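Local coordinates for L0028 (Mitochondria associated protein) (Escherichia coli, PDB 3GCG) that is probably a type III secreted effector of the WxxxE group that acts as a guanine nucleotide exchange factor on the host GTPase Cdc42, at residues Q41-Q46 / S98-F103; T50-T55 / E141-N146; N85-P90 / S153-I158. All coordinates share one frame; numbering follows the deposited sequence.

Contact 1 (Q41-Q46 / S98-F103)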
ATOM      1  N   GLN B  41      21.671   4.277   3.270  1.00 34.78           N
ATOM      2  CA  GLN B  41      21.529   5.660   2.818  1.00 35.82           C
ATOM      3  C   GLN B  41      20.344   5.838   1.878  1.00 32.76           C
ATOM      4  O   GLN B  41      19.512   6.723   2.062  1.00 32.97           O
ATOM      5  CB  GLN B  41      22.790   6.111   2.081  1.00 39.10           C
ATOM      6  CG  GLN B  41      24.106   5.733   2.736  1.00 46.43           C
ATOM      7  CD  GLN B  41      25.293   5.982   1.806  1.00 50.54           C
ATOM      8  OE1 GLN B  41      25.321   5.494   0.669  1.00 53.45           O
ATOM      9  NE2 GLN B  41      26.275   6.742   2.284  1.00 51.94           N
ATOM     10  N   GLN B  42      20.287   5.008   0.848  1.00 30.92           N
ATOM     11  CA  GLN B  42      19.203   5.098  -0.114  1.00 28.53           C
ATOM     12  C   GLN B  42      17.875   4.862   0.591  1.00 25.97           C
ATOM     13  O   GLN B  42      16.927   5.631   0.415  1.00 24.48           O
ATOM     14  CB  GLN B  42      19.426   4.088  -1.234  1.00 30.23           C
ATOM     15  CG  GLN B  42      20.743   4.309  -1.955  1.00 32.75           C
ATOM     16  CD  GLN B  42      20.946   5.762  -2.339  1.00 34.22           C
ATOM     17  OE1 GLN B  42      20.191   6.310  -3.141  1.00 35.42           O
ATOM     18  NE2 GLN B  42      21.963   6.397  -1.757  1.00 34.49           N
ATOM     19  N   TRP B  43      17.816   3.812   1.405  1.00 21.41           N
ATOM     20  CA  TRP B  43      16.605   3.517   2.152  1.00 20.17           C
ATOM     21  C   TRP B  43      16.188   4.738   2.976  1.00 19.47           C
ATOM     22  O   TRP B  43      15.013   5.115   2.991  1.00 17.84           O
ATOM     23  CB  TRP B  43      16.813   2.331   3.102  1.00 18.60           C
ATOM     24  CG  TRP B  43      15.653   2.168   4.035  1.00 17.40           C
ATOM     25  CD1 TRP B  43      14.447   1.585   3.751  1.00 17.78           C
ATOM     26  CD2 TRP B  43      15.533   2.710   5.355  1.00 17.14           C
ATOM     27  NE1 TRP B  43      13.588   1.732   4.810  1.00 15.78           N
ATOM     28  CE2 TRP B  43      14.230   2.412   5.813  1.00 17.54           C
ATOM     29  CE3 TRP B  43      16.405   3.405   6.206  1.00 16.32           C
ATOM     30  CZ2 TRP B  43      13.769   2.803   7.074  1.00 13.67           C
ATOM     31  CZ3 TRP B  43      15.948   3.792   7.457  1.00 15.96           C
ATOM     32  CH2 TRP B  43      14.642   3.481   7.882  1.00 18.20           C
ATOM     33  N   PHE B  44      17.152   5.346   3.663  1.00 19.16           N
ATOM     34  CA  PHE B  44      16.873   6.516   4.501  1.00 22.53           C
ATOM     35  C   PHE B  44      16.241   7.649   3.695  1.00 22.36           C
ATOM     36  O   PHE B  44      15.241   8.234   4.110  1.00 22.62           O
ATOM     37  CB  PHE B  44      18.160   7.025   5.164  1.00 24.90           C
ATOM     38  CG  PHE B  44      17.937   8.131   6.161  1.00 26.48           C
ATOM     39  CD1 PHE B  44      17.518   7.844   7.459  1.00 27.50           C
ATOM     40  CD2 PHE B  44      18.122   9.468   5.794  1.00 26.72           C
ATOM     41  CE1 PHE B  44      17.282   8.878   8.386  1.00 30.69           C
ATOM     42  CE2 PHE B  44      17.890  10.512   6.710  1.00 29.09           C
ATOM     43  CZ  PHE B  44      17.469  10.218   8.007  1.00 29.73           C
ATOM     44  N   GLN B  45      16.835   7.954   2.544  1.00 23.11           N
ATOM     45  CA  GLN B  45      16.334   9.010   1.670  1.00 23.91           C
ATOM     46  C   GLN B  45      14.895   8.747   1.225  1.00 23.09           C
ATOM     47  O   GLN B  45      14.028   9.619   1.331  1.00 20.04           O
ATOM     48  CB  GLN B  45      17.235   9.144   0.431  1.00 26.55           C
ATOM     49  CG  GLN B  45      18.568   9.846   0.682  1.00 31.85           C
ATOM     50  CD  GLN B  45      19.412  10.005  -0.584  1.00 35.87           C
ATOM     51  OE1 GLN B  45      18.964  10.574  -1.587  1.00 36.28           O
ATOM     52  NE2 GLN B  45      20.644   9.507  -0.537  1.00 36.94           N
ATOM     53  N   GLN B  46      14.648   7.537   0.732  1.00 22.00           N
ATOM     54  CA  GLN B  46      13.324   7.160   0.256  1.00 22.39           C
ATOM     55  C   GLN B  46      12.258   7.179   1.348  1.00 21.92           C
ATOM     56  O   GLN B  46      11.171   7.714   1.152  1.00 20.57           O
ATOM     57  CB  GLN B  46      13.377   5.772  -0.374  1.00 21.38           C
ATOM     58  CG  GLN B  46      14.451   5.634  -1.425  1.00 23.75           C
ATOM     59  CD  GLN B  46      14.234   4.432  -2.317  1.00 24.61           C
ATOM     60  OE1 GLN B  46      13.564   3.468  -1.932  1.00 22.03           O
ATOM     61  NE2 GLN B  46      14.809   4.476  -3.514  1.00 23.87           N
ATOM     62  N   SER B  98       4.653   3.886   4.608  1.00 17.34           N
ATOM     63  CA  SER B  98       5.987   3.914   5.194  1.00 17.48           C
ATOM     64  C   SER B  98       6.523   2.491   5.346  1.00 15.56           C
ATOM     65  O   SER B  98       5.815   1.613   5.811  1.00 15.87           O
ATOM     66  CB  SER B  98       5.905   4.599   6.565  1.00 16.02           C
ATOM     67  OG  SER B  98       7.022   4.298   7.382  1.00 19.62           O
ATOM     68  N   SER B  99       7.771   2.259   4.965  1.00 14.22           N
ATOM     69  CA  SER B  99       8.310   0.915   5.103  1.00 15.11           C
ATOM     70  C   SER B  99       8.580   0.620   6.573  1.00 14.63           C
ATOM     71  O   SER B  99       8.794  -0.526   6.948  1.00 15.81           O
ATOM     72  CB  SER B  99       9.591   0.749   4.278  1.00 15.60           C
ATOM     73  OG  SER B  99      10.675   1.471   4.832  1.00 12.82           O
ATOM     74  N   ILE B 100       8.564   1.657   7.408  1.00 15.87           N
ATOM     75  CA  ILE B 100       8.787   1.474   8.841  1.00 17.93           C
ATOM     76  C   ILE B 100       7.555   0.801   9.437  1.00 17.57           C
ATOM     77  O   ILE B 100       7.666  -0.130  10.229  1.00 20.20           O
ATOM     78  CB  ILE B 100       8.999   2.824   9.583  1.00 17.69           C
ATOM     79  CG1 ILE B 100      10.308   3.480   9.146  1.00 17.88           C
ATOM     80  CG2 ILE B 100       9.034   2.592  11.085  1.00 19.69           C
ATOM     81  CD1 ILE B 100      10.491   4.869   9.714  1.00 18.65           C
ATOM     82  N   GLY B 101       6.379   1.292   9.061  1.00 17.75           N
ATOM     83  CA  GLY B 101       5.147   0.717   9.567  1.00 16.40           C
ATOM     84  C   GLY B 101       4.972  -0.695   9.045  1.00 15.87           C
ATOM     85  O   GLY B 101       4.480  -1.574   9.744  1.00 15.08           O
ATOM     86  N   HIS B 102       5.376  -0.921   7.803  1.00 16.08           N
ATOM     87  CA  HIS B 102       5.242  -2.247   7.232  1.00 16.60           C
ATOM     88  C   HIS B 102       6.250  -3.194   7.848  1.00 16.02           C
ATOM     89  O   HIS B 102       5.962  -4.372   8.046  1.00 17.25           O
ATOM     90  CB  HIS B 102       5.388  -2.186   5.718  1.00 17.07           C
ATOM     91  CG  HIS B 102       4.164  -1.673   5.030  1.00 21.03           C
ATOM     92  ND1 HIS B 102       2.929  -2.274   5.170  1.00 19.10           N
ATOM     93  CD2 HIS B 102       3.974  -0.612   4.213  1.00 20.90           C
ATOM     94  CE1 HIS B 102       2.035  -1.606   4.465  1.00 20.40           C
ATOM     95  NE2 HIS B 102       2.643  -0.593   3.874  1.00 19.18           N
ATOM     96  N   PHE B 103       7.429  -2.681   8.171  1.00 15.12           N
ATOM     97  CA  PHE B 103       8.438  -3.514   8.800  1.00 16.96           C
ATOM     98  C   PHE B 103       7.902  -4.022  10.146  1.00 15.48           C
ATOM     99  O   PHE B 103       7.974  -5.214  10.437  1.00 15.06           O
ATOM    100  CB  PHE B 103       9.718  -2.717   9.024  1.00 17.71           C
ATOM    101  CG  PHE B 103      10.659  -3.357   9.987  1.00 18.60           C
ATOM    102  CD1 PHE B 103      11.341  -4.517   9.645  1.00 19.48           C
ATOM    103  CD2 PHE B 103      10.850  -2.814  11.251  1.00 20.46           C
ATOM    104  CE1 PHE B 103      12.201  -5.133  10.550  1.00 18.46           C
ATOM    105  CE2 PHE B 103      11.710  -3.421  12.170  1.00 18.86           C
ATOM    106  CZ  PHE B 103      12.384  -4.582  11.816  1.00 20.43           C
TER

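Contact 2 (T50-T55 / E141-N146)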
ATOM      1  N   THR B  50       9.026   9.641   1.840  1.00 20.62           N
ATOM      2  CA  THR B  50       7.790   8.869   1.838  1.00 20.76           C
ATOM      3  C   THR B  50       6.971   9.081   3.115  1.00 20.03           C
ATOM      4  O   THR B  50       5.771   9.351   3.042  1.00 20.60           O
ATOM      5  CB  THR B  50       8.069   7.361   1.664  1.00 19.24           C
ATOM      6  OG1 THR B  50       8.545   7.118   0.337  1.00 18.22           O
ATOM      7  CG2 THR B  50       6.801   6.547   1.901  1.00 16.68           C
ATOM      8  N   TYR B  51       7.618   8.950   4.273  1.00 18.42           N
ATOM      9  CA  TYR B  51       6.949   9.124   5.567  1.00 19.06           C
ATOM     10  C   TYR B  51       6.398  10.541   5.727  1.00 18.68           C
ATOM     11  O   TYR B  51       5.285  10.742   6.216  1.00 18.29           O
ATOM     12  CB  TYR B  51       7.908   8.840   6.725  1.00 18.13           C
ATOM     13  CG  TYR B  51       7.208   8.845   8.068  1.00 17.39           C
ATOM     14  CD1 TYR B  51       6.668   7.675   8.602  1.00 16.46           C
ATOM     15  CD2 TYR B  51       7.008  10.039   8.764  1.00 19.52           C
ATOM     16  CE1 TYR B  51       5.943   7.691   9.785  1.00 16.37           C
ATOM     17  CE2 TYR B  51       6.276  10.070   9.949  1.00 19.36           C
ATOM     18  CZ  TYR B  51       5.747   8.895  10.450  1.00 20.02           C
ATOM     19  OH  TYR B  51       5.003   8.935  11.610  1.00 24.05           O
ATOM     20  N   ILE B  52       7.190  11.521   5.314  1.00 19.48           N
ATOM     21  CA  ILE B  52       6.790  12.914   5.394  1.00 19.15           C
ATOM     22  C   ILE B  52       5.638  13.203   4.434  1.00 17.91           C
ATOM     23  O   ILE B  52       4.701  13.924   4.789  1.00 16.35           O
ATOM     24  CB  ILE B  52       7.967  13.836   5.063  1.00 19.80           C
ATOM     25  CG1 ILE B  52       9.054  13.691   6.130  1.00 21.38           C
ATOM     26  CG2 ILE B  52       7.492  15.287   4.980  1.00 22.61           C
ATOM     27  CD1 ILE B  52      10.352  14.424   5.771  1.00 23.40           C
ATOM     28  N   SER B  53       5.714  12.641   3.224  1.00 16.42           N
ATOM     29  CA  SER B  53       4.670  12.828   2.212  1.00 15.72           C
ATOM     30  C   SER B  53       3.365  12.211   2.666  1.00 15.20           C
ATOM     31  O   SER B  53       2.291  12.753   2.423  1.00 15.59           O
ATOM     32  CB  SER B  53       5.067  12.186   0.879  1.00 14.75           C
ATOM     33  OG  SER B  53       6.162  12.858   0.296  1.00 14.50           O
ATOM     34  N   ARG B  54       3.453  11.061   3.316  1.00 16.18           N
ATOM     35  CA  ARG B  54       2.248  10.410   3.785  1.00 18.19           C
ATOM     36  C   ARG B  54       1.671  11.234   4.938  1.00 16.73           C
ATOM     37  O   ARG B  54       0.457  11.389   5.046  1.00 17.26           O
ATOM     38  CB  ARG B  54       2.560   8.959   4.171  1.00 21.13           C
ATOM     39  CG  ARG B  54       2.589   8.626   5.630  1.00 27.30           C
ATOM     40  CD  ARG B  54       1.272   8.051   6.096  1.00 31.15           C
ATOM     41  NE  ARG B  54       1.416   7.462   7.423  1.00 38.45           N
ATOM     42  CZ  ARG B  54       1.909   6.250   7.656  1.00 41.02           C
ATOM     43  NH1 ARG B  54       2.295   5.479   6.647  1.00 43.15           N
ATOM     44  NH2 ARG B  54       2.053   5.822   8.905  1.00 44.07           N
ATOM     45  N   THR B  55       2.542  11.788   5.779  1.00 15.52           N
ATOM     46  CA  THR B  55       2.100  12.633   6.893  1.00 16.47           C
ATOM     47  C   THR B  55       1.332  13.812   6.294  1.00 15.80           C
ATOM     48  O   THR B  55       0.291  14.213   6.805  1.00 15.44           O
ATOM     49  CB  THR B  55       3.299  13.175   7.717  1.00 15.26           C
ATOM     50  OG1 THR B  55       3.985  12.084   8.338  1.00 16.07           O
ATOM     51  CG2 THR B  55       2.822  14.116   8.813  1.00 17.46           C
ATOM     52  N   GLU B 141       7.292   7.258  16.291  1.00 29.65           N
ATOM     53  CA  GLU B 141       8.332   7.381  17.298  1.00 31.17           C
ATOM     54  C   GLU B 141       9.684   6.997  16.688  1.00 30.74           C
ATOM     55  O   GLU B 141      10.696   7.637  16.962  1.00 31.40           O
ATOM     56  CB  GLU B 141       7.990   6.502  18.510  1.00 32.47           C
ATOM     57  CG  GLU B 141       6.632   6.853  19.134  1.00 35.97           C
ATOM     58  CD  GLU B 141       6.269   6.014  20.362  1.00 38.92           C
ATOM     59  OE1 GLU B 141       6.282   4.767  20.275  1.00 41.21           O
ATOM     60  OE2 GLU B 141       5.953   6.606  21.418  1.00 41.64           O
ATOM     61  N   ILE B 142       9.693   5.974  15.837  1.00 29.94           N
ATOM     62  CA  ILE B 142      10.926   5.525  15.195  1.00 27.82           C
ATOM     63  C   ILE B 142      11.419   6.547  14.190  1.00 28.76           C
ATOM     64  O   ILE B 142      12.625   6.742  14.025  1.00 29.26           O
ATOM     65  CB  ILE B 142      10.732   4.180  14.479  1.00 26.38           C
ATOM     66  CG1 ILE B 142      10.672   3.061  15.520  1.00 27.82           C
ATOM     67  CG2 ILE B 142      11.863   3.934  13.489  1.00 28.18           C
ATOM     68  CD1 ILE B 142      10.534   1.678  14.931  1.00 29.01           C
ATOM     69  N   PHE B 143      10.478   7.198  13.521  1.00 27.65           N
ATOM     70  CA  PHE B 143      10.807   8.211  12.536  1.00 27.47           C
ATOM     71  C   PHE B 143      11.462   9.429  13.188  1.00 28.06           C
ATOM     72  O   PHE B 143      12.510   9.897  12.742  1.00 28.05           O
ATOM     73  CB  PHE B 143       9.539   8.660  11.804  1.00 26.22           C
ATOM     74  CG  PHE B 143       9.751   9.840  10.895  1.00 25.89           C
ATOM     75  CD1 PHE B 143      10.451   9.696   9.697  1.00 24.95           C
ATOM     76  CD2 PHE B 143       9.268  11.097  11.246  1.00 25.04           C
ATOM     77  CE1 PHE B 143      10.669  10.784   8.858  1.00 25.50           C
ATOM     78  CE2 PHE B 143       9.476  12.203  10.416  1.00 27.13           C
ATOM     79  CZ  PHE B 143      10.182  12.047   9.215  1.00 28.63           C
ATOM     80  N   GLU B 144      10.833   9.941  14.240  1.00 27.94           N
ATOM     81  CA  GLU B 144      11.332  11.127  14.931  1.00 30.70           C
ATOM     82  C   GLU B 144      12.670  10.969  15.650  1.00 32.16           C
ATOM     83  O   GLU B 144      13.338  11.955  15.929  1.00 33.39           O
ATOM     84  CB  GLU B 144      10.275  11.640  15.913  1.00 28.07           C
ATOM     85  CG  GLU B 144       8.951  11.949  15.241  1.00 27.25           C
ATOM     86  CD  GLU B 144       7.942  12.570  16.178  1.00 27.59           C
ATOM     87  OE1 GLU B 144       7.852  12.128  17.344  1.00 29.84           O
ATOM     88  OE2 GLU B 144       7.226  13.494  15.742  1.00 27.53           O
ATOM     89  N   ARG B 145      13.069   9.740  15.944  1.00 34.58           N
ATOM     90  CA  ARG B 145      14.339   9.532  16.624  1.00 37.24           C
ATOM     91  C   ARG B 145      15.493   9.346  15.646  1.00 37.45           C
ATOM     92  O   ARG B 145      16.655   9.564  15.993  1.00 38.34           O
ATOM     93  CB  ARG B 145      14.248   8.323  17.550  1.00 38.57           C
ATOM     94  CG  ARG B 145      13.117   8.437  18.545  1.00 42.78           C
ATOM     95  CD  ARG B 145      13.302   7.484  19.702  1.00 45.90           C
ATOM     96  NE  ARG B 145      12.289   7.688  20.727  1.00 50.14           N
ATOM     97  CZ  ARG B 145      12.321   7.123  21.927  1.00 52.88           C
ATOM     98  NH1 ARG B 145      13.324   6.313  22.255  1.00 53.34           N
ATOM     99  NH2 ARG B 145      11.351   7.367  22.800  1.00 53.66           N
ATOM    100  N   ASN B 146      15.169   8.971  14.415  1.00 35.81           N
ATOM    101  CA  ASN B 146      16.192   8.737  13.411  1.00 35.61           C
ATOM    102  C   ASN B 146      16.111   9.685  12.216  1.00 36.69           C
ATOM    103  O   ASN B 146      17.040   9.752  11.417  1.00 37.17           O
ATOM    104  CB  ASN B 146      16.096   7.284  12.942  1.00 34.46           C
ATOM    105  CG  ASN B 146      16.306   6.290  14.080  1.00 34.80           C
ATOM    106  OD1 ASN B 146      17.415   5.808  14.302  1.00 36.43           O
ATOM    107  ND2 ASN B 146      15.242   5.995  14.813  1.00 34.94           N
TER

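Contact 3 (N85-P90 / S153-I158)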
ATOM      1  N   ASN B  85       9.016  23.460   0.275  1.00 32.06           N
ATOM      2  CA  ASN B  85       9.894  24.608   0.483  1.00 32.10           C
ATOM      3  C   ASN B  85      10.139  24.851   1.963  1.00 31.38           C
ATOM      4  O   ASN B  85      11.269  25.073   2.380  1.00 31.39           O
ATOM      5  CB  ASN B  85       9.293  25.885  -0.115  1.00 35.13           C
ATOM      6  CG  ASN B  85       9.076  25.791  -1.608  1.00 37.50           C
ATOM      7  OD1 ASN B  85       9.833  25.130  -2.316  1.00 38.83           O
ATOM      8  ND2 ASN B  85       8.045  26.473  -2.100  1.00 38.85           N
ATOM      9  N   ALA B  86       9.070  24.821   2.750  1.00 31.67           N
ATOM     10  CA  ALA B  86       9.160  25.056   4.187  1.00 31.50           C
ATOM     11  C   ALA B  86      10.064  24.061   4.904  1.00 32.07           C
ATOM     12  O   ALA B  86      10.763  24.419   5.851  1.00 32.41           O
ATOM     13  CB  ALA B  86       7.769  25.027   4.806  1.00 31.77           C
ATOM     14  N   LEU B  87      10.049  22.813   4.448  1.00 32.89           N
ATOM     15  CA  LEU B  87      10.858  21.762   5.059  1.00 33.86           C
ATOM     16  C   LEU B  87      12.216  21.601   4.395  1.00 34.75           C
ATOM     17  O   LEU B  87      13.117  20.981   4.960  1.00 36.24           O
ATOM     18  CB  LEU B  87      10.127  20.421   4.982  1.00 33.46           C
ATOM     19  CG  LEU B  87       8.782  20.272   5.692  1.00 33.92           C
ATOM     20  CD1 LEU B  87       8.228  18.862   5.445  1.00 32.80           C
ATOM     21  CD2 LEU B  87       8.964  20.521   7.175  1.00 31.65           C
ATOM     22  N   GLN B  88      12.367  22.158   3.201  1.00 34.82           N
ATOM     23  CA  GLN B  88      13.619  22.016   2.478  1.00 36.01           C
ATOM     24  C   GLN B  88      13.850  20.522   2.352  1.00 35.59           C
ATOM     25  O   GLN B  88      14.925  20.012   2.664  1.00 35.89           O
ATOM     26  CB  GLN B  88      14.775  22.658   3.248  1.00 36.68           C
ATOM     27  CG  GLN B  88      14.776  24.173   3.208  1.00 39.21           C
ATOM     28  CD  GLN B  88      14.897  24.711   1.795  1.00 40.38           C
ATOM     29  OE1 GLN B  88      15.830  24.368   1.061  1.00 42.50           O
ATOM     30  NE2 GLN B  88      13.956  25.559   1.404  1.00 39.19           N
ATOM     31  N   GLN B  89      12.813  19.823   1.905  1.00 34.94           N
ATOM     32  CA  GLN B  89      12.877  18.377   1.737  1.00 35.11           C
ATOM     33  C   GLN B  89      12.049  17.993   0.520  1.00 33.41           C
ATOM     34  O   GLN B  89      10.914  18.448   0.367  1.00 33.78           O
ATOM     35  CB  GLN B  89      12.290  17.679   2.973  1.00 37.26           C
ATOM     36  CG  GLN B  89      12.973  16.378   3.383  1.00 39.46           C
ATOM     37  CD  GLN B  89      14.190  16.626   4.252  1.00 40.24           C
ATOM     38  OE1 GLN B  89      15.243  17.048   3.769  1.00 41.94           O
ATOM     39  NE2 GLN B  89      14.045  16.381   5.553  1.00 39.84           N
ATOM     40  N   PRO B  90      12.604  17.161  -0.373  1.00 32.52           N
ATOM     41  CA  PRO B  90      11.820  16.767  -1.549  1.00 31.59           C
ATOM     42  C   PRO B  90      10.664  15.869  -1.095  1.00 29.11           C
ATOM     43  O   PRO B  90      10.835  15.023  -0.215  1.00 28.99           O
ATOM     44  CB  PRO B  90      12.837  16.018  -2.405  1.00 32.29           C
ATOM     45  CG  PRO B  90      13.731  15.390  -1.365  1.00 32.79           C
ATOM     46  CD  PRO B  90      13.937  16.530  -0.390  1.00 31.96           C
ATOM     47  N   SER B 153       4.394  16.568  14.374  1.00 29.92           N
ATOM     48  CA  SER B 153       3.478  17.642  14.763  1.00 28.28           C
ATOM     49  C   SER B 153       3.819  18.894  13.972  1.00 27.28           C
ATOM     50  O   SER B 153       2.943  19.657  13.567  1.00 27.14           O
ATOM     51  CB  SER B 153       3.603  17.945  16.254  1.00 29.11           C
ATOM     52  OG  SER B 153       4.905  18.418  16.560  1.00 31.35           O
ATOM     53  N   GLU B 154       5.109  19.098  13.753  1.00 24.60           N
ATOM     54  CA  GLU B 154       5.564  20.250  13.002  1.00 26.91           C
ATOM     55  C   GLU B 154       5.110  20.122  11.542  1.00 25.00           C
ATOM     56  O   GLU B 154       4.532  21.052  10.981  1.00 25.49           O
ATOM     57  CB  GLU B 154       7.087  20.357  13.107  1.00 27.45           C
ATOM     58  CG  GLU B 154       7.580  20.268  14.548  1.00 32.19           C
ATOM     59  CD  GLU B 154       9.056  20.587  14.692  1.00 32.55           C
ATOM     60  OE1 GLU B 154       9.871  19.997  13.948  1.00 32.92           O
ATOM     61  OE2 GLU B 154       9.396  21.422  15.556  1.00 33.42           O
ATOM     62  N   ILE B 155       5.367  18.963  10.942  1.00 23.03           N
ATOM     63  CA  ILE B 155       4.965  18.696   9.562  1.00 22.33           C
ATOM     64  C   ILE B 155       3.465  18.970   9.406  1.00 21.25           C
ATOM     65  O   ILE B 155       3.040  19.636   8.458  1.00 22.45           O
ATOM     66  CB  ILE B 155       5.258  17.222   9.184  1.00 20.58           C
ATOM     67  CG1 ILE B 155       6.764  16.976   9.194  1.00 21.38           C
ATOM     68  CG2 ILE B 155       4.687  16.896   7.820  1.00 19.93           C
ATOM     69  CD1 ILE B 155       7.128  15.518   9.050  1.00 21.36           C
ATOM     70  N   LYS B 156       2.670  18.451  10.340  1.00 20.76           N
ATOM     71  CA  LYS B 156       1.220  18.651  10.330  1.00 21.79           C
ATOM     72  C   LYS B 156       0.828  20.127  10.367  1.00 21.22           C
ATOM     73  O   LYS B 156      -0.021  20.572   9.596  1.00 20.44           O
ATOM     74  CB  LYS B 156       0.572  17.964  11.530  1.00 23.42           C
ATOM     75  CG  LYS B 156       0.461  16.450  11.435  1.00 29.58           C
ATOM     76  CD  LYS B 156      -0.439  15.908  12.553  1.00 30.56           C
ATOM     77  CE  LYS B 156      -0.653  14.406  12.423  1.00 33.19           C
ATOM     78  NZ  LYS B 156      -1.609  13.877  13.445  1.00 37.52           N
ATOM     79  N   ALA B 157       1.437  20.874  11.284  1.00 20.96           N
ATOM     80  CA  ALA B 157       1.148  22.299  11.443  1.00 20.77           C
ATOM     81  C   ALA B 157       1.524  23.068  10.175  1.00 21.07           C
ATOM     82  O   ALA B 157       0.746  23.872   9.669  1.00 17.07           O
ATOM     83  CB  ALA B 157       1.911  22.854  12.648  1.00 20.47           C
ATOM     84  N   ILE B 158       2.727  22.817   9.671  1.00 21.08           N
ATOM     85  CA  ILE B 158       3.184  23.467   8.457  1.00 21.51           C
ATOM     86  C   ILE B 158       2.195  23.189   7.323  1.00 21.29           C
ATOM     87  O   ILE B 158       1.834  24.093   6.571  1.00 21.25           O
ATOM     88  CB  ILE B 158       4.578  22.953   8.061  1.00 23.83           C
ATOM     89  CG1 ILE B 158       5.602  23.400   9.108  1.00 21.94           C
ATOM     90  CG2 ILE B 158       4.938  23.444   6.665  1.00 23.17           C
ATOM     91  CD1 ILE B 158       7.009  22.890   8.850  1.00 24.63           C
TER

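Contact 1 (Q41-Q46 / S98-F103)
Ser99 OG is gripped from two directions. Trp43 donates NE1-H to it at 2.9 Å, with an N-H...O angle of 158°, and Glu47 OE2 is hydrogen-bonded to the same oxygen. The hydroxyl lies close to the plane of the indole, so the bond meets the ring at its edge. Trp43 holds CG anti to its backbone N (chi1 170°), which swings the indole out from the helix until NE1 faces the start of helix 99-105. Further along the same edge, Ile100 CG1 sits 4.1 Å from Trp43 CZ2, and the two side chains cross at about a right angle. Ser98 is the N-cap of that helix; its OG accepts from Ile100 N at 3.1 Å and also bonds Glu47 OE1. Both oxygens of one carboxylate therefore hold the first turn. Trp43 and Glu47 are the ends of a WxxxE sequence, the signature of this effector group. A leucine in place of Trp43 would probably leave Ser99 OG without its N-H donor and open a gap beside Ile100. The indole also packs on Leu27 and Val31 of helix 20-32, while Ile100 reaches Ser139 and Ile142 of helix 124-146.

Contact 2 (T50-T55 / E141-N146)
Phe143 lies across the Tyr51 ring and touches it from CB outward. Phe143 CB stands over the face of the phenol, 4.0 Å from the centroid of the Tyr51 ring and only 10° off its normal, a CH-pi contact. Phe143 CG follows, 3.5 Å from Tyr51 CD2. On one side of the ring, Phe143 CD2 is 3.4 Å from Tyr51 CE2; on the other, Phe143 CD1 lies 3.7 Å from Tyr51 CG. CE1 reaches back to the CB of Tyr51. At the tip, Phe143 CZ meets Ile52 CG1 at 3.7 Å, the two side chains crossing at about a right angle. The result is an offset stack: ring centroids are 4.1 Å apart and the planes differ by 20°. Tyr51 CD2 sits over the centre of the Phe143 ring. Both residues have CG anti to the backbone N (chi1 172° for Phe143), which extends the two rings toward each other from their helices. Within helix 41-67, Tyr51 O accepts from Thr55 N and Thr55 OG1, on opposite faces of its carbonyl plane. Phe147 stacks on Phe143. Val152 and Ile155 of helix 152-166 flank helix 41-67 here, and Leu87 of helix 73-87 touches Ile52.

Contact 3 (N85-P90 / S153-I158)
Leu87 and Ile158 meet by their methyl groups, with Leu87 CD2 only 3.5 Å from Ile158 CD1, a tight fit for two carbons. The other branch of Ile158 turns to the neighbouring residue: Ile158 CG2 lies 3.7 Å from Ala86 CB. Ile158 straddles the pair because CG2 is anti to its backbone N while CG1 stands beside that N (chi1 -67°). Leu87 CD1 lies 4.4 Å from CG1 of Ile155, one turn earlier, a looser touch. The contact is wholly apolar. Ala86 lies at its exposed edge, and Leu87 and Ile155 are buried. One shell out, Ile155 also rests on Thr55 of helix 41-67. Leu87 is the last residue of helix 73-87. Gln88 follows with positive phi (57°). The two backbone bonds, Gln89 N to Glu84 O and the weak Gln88 N to Asn85 O, make a Schellman motif with Gln88 as C-prime. The Gln88 side chain adds a further bond: its NE2 folds back to Asn85 O at 2.9 Å, in the carbonyl plane and on a lone pair. The arrangement is thus a Schellman-ended helix whose last turn packs against helix 152-166 in an all-helical domain.

How the contacts relate
From the N terminus, the first segments come in the order 41-46, 50-55 and 85-90, and their partners follow in the same order. Every pair of contacts therefore crosses, and none nests. Contact 1 closes a loop of 51 residues at the start of helix 99-105. Contact 2 spans 85 residues and brings back helix 124-146. Contact 3 spans 62 and joins helices 73-87 and 152-166. Helix 41-67 serves contacts 1 and 2. Contact 2 lies nearest the centre of the chain and touches both others: Ser98 reaches Tyr51, and Ile52 meets Ile155. Contacts 1 and 3 do not touch; their centres are about 18 Å apart.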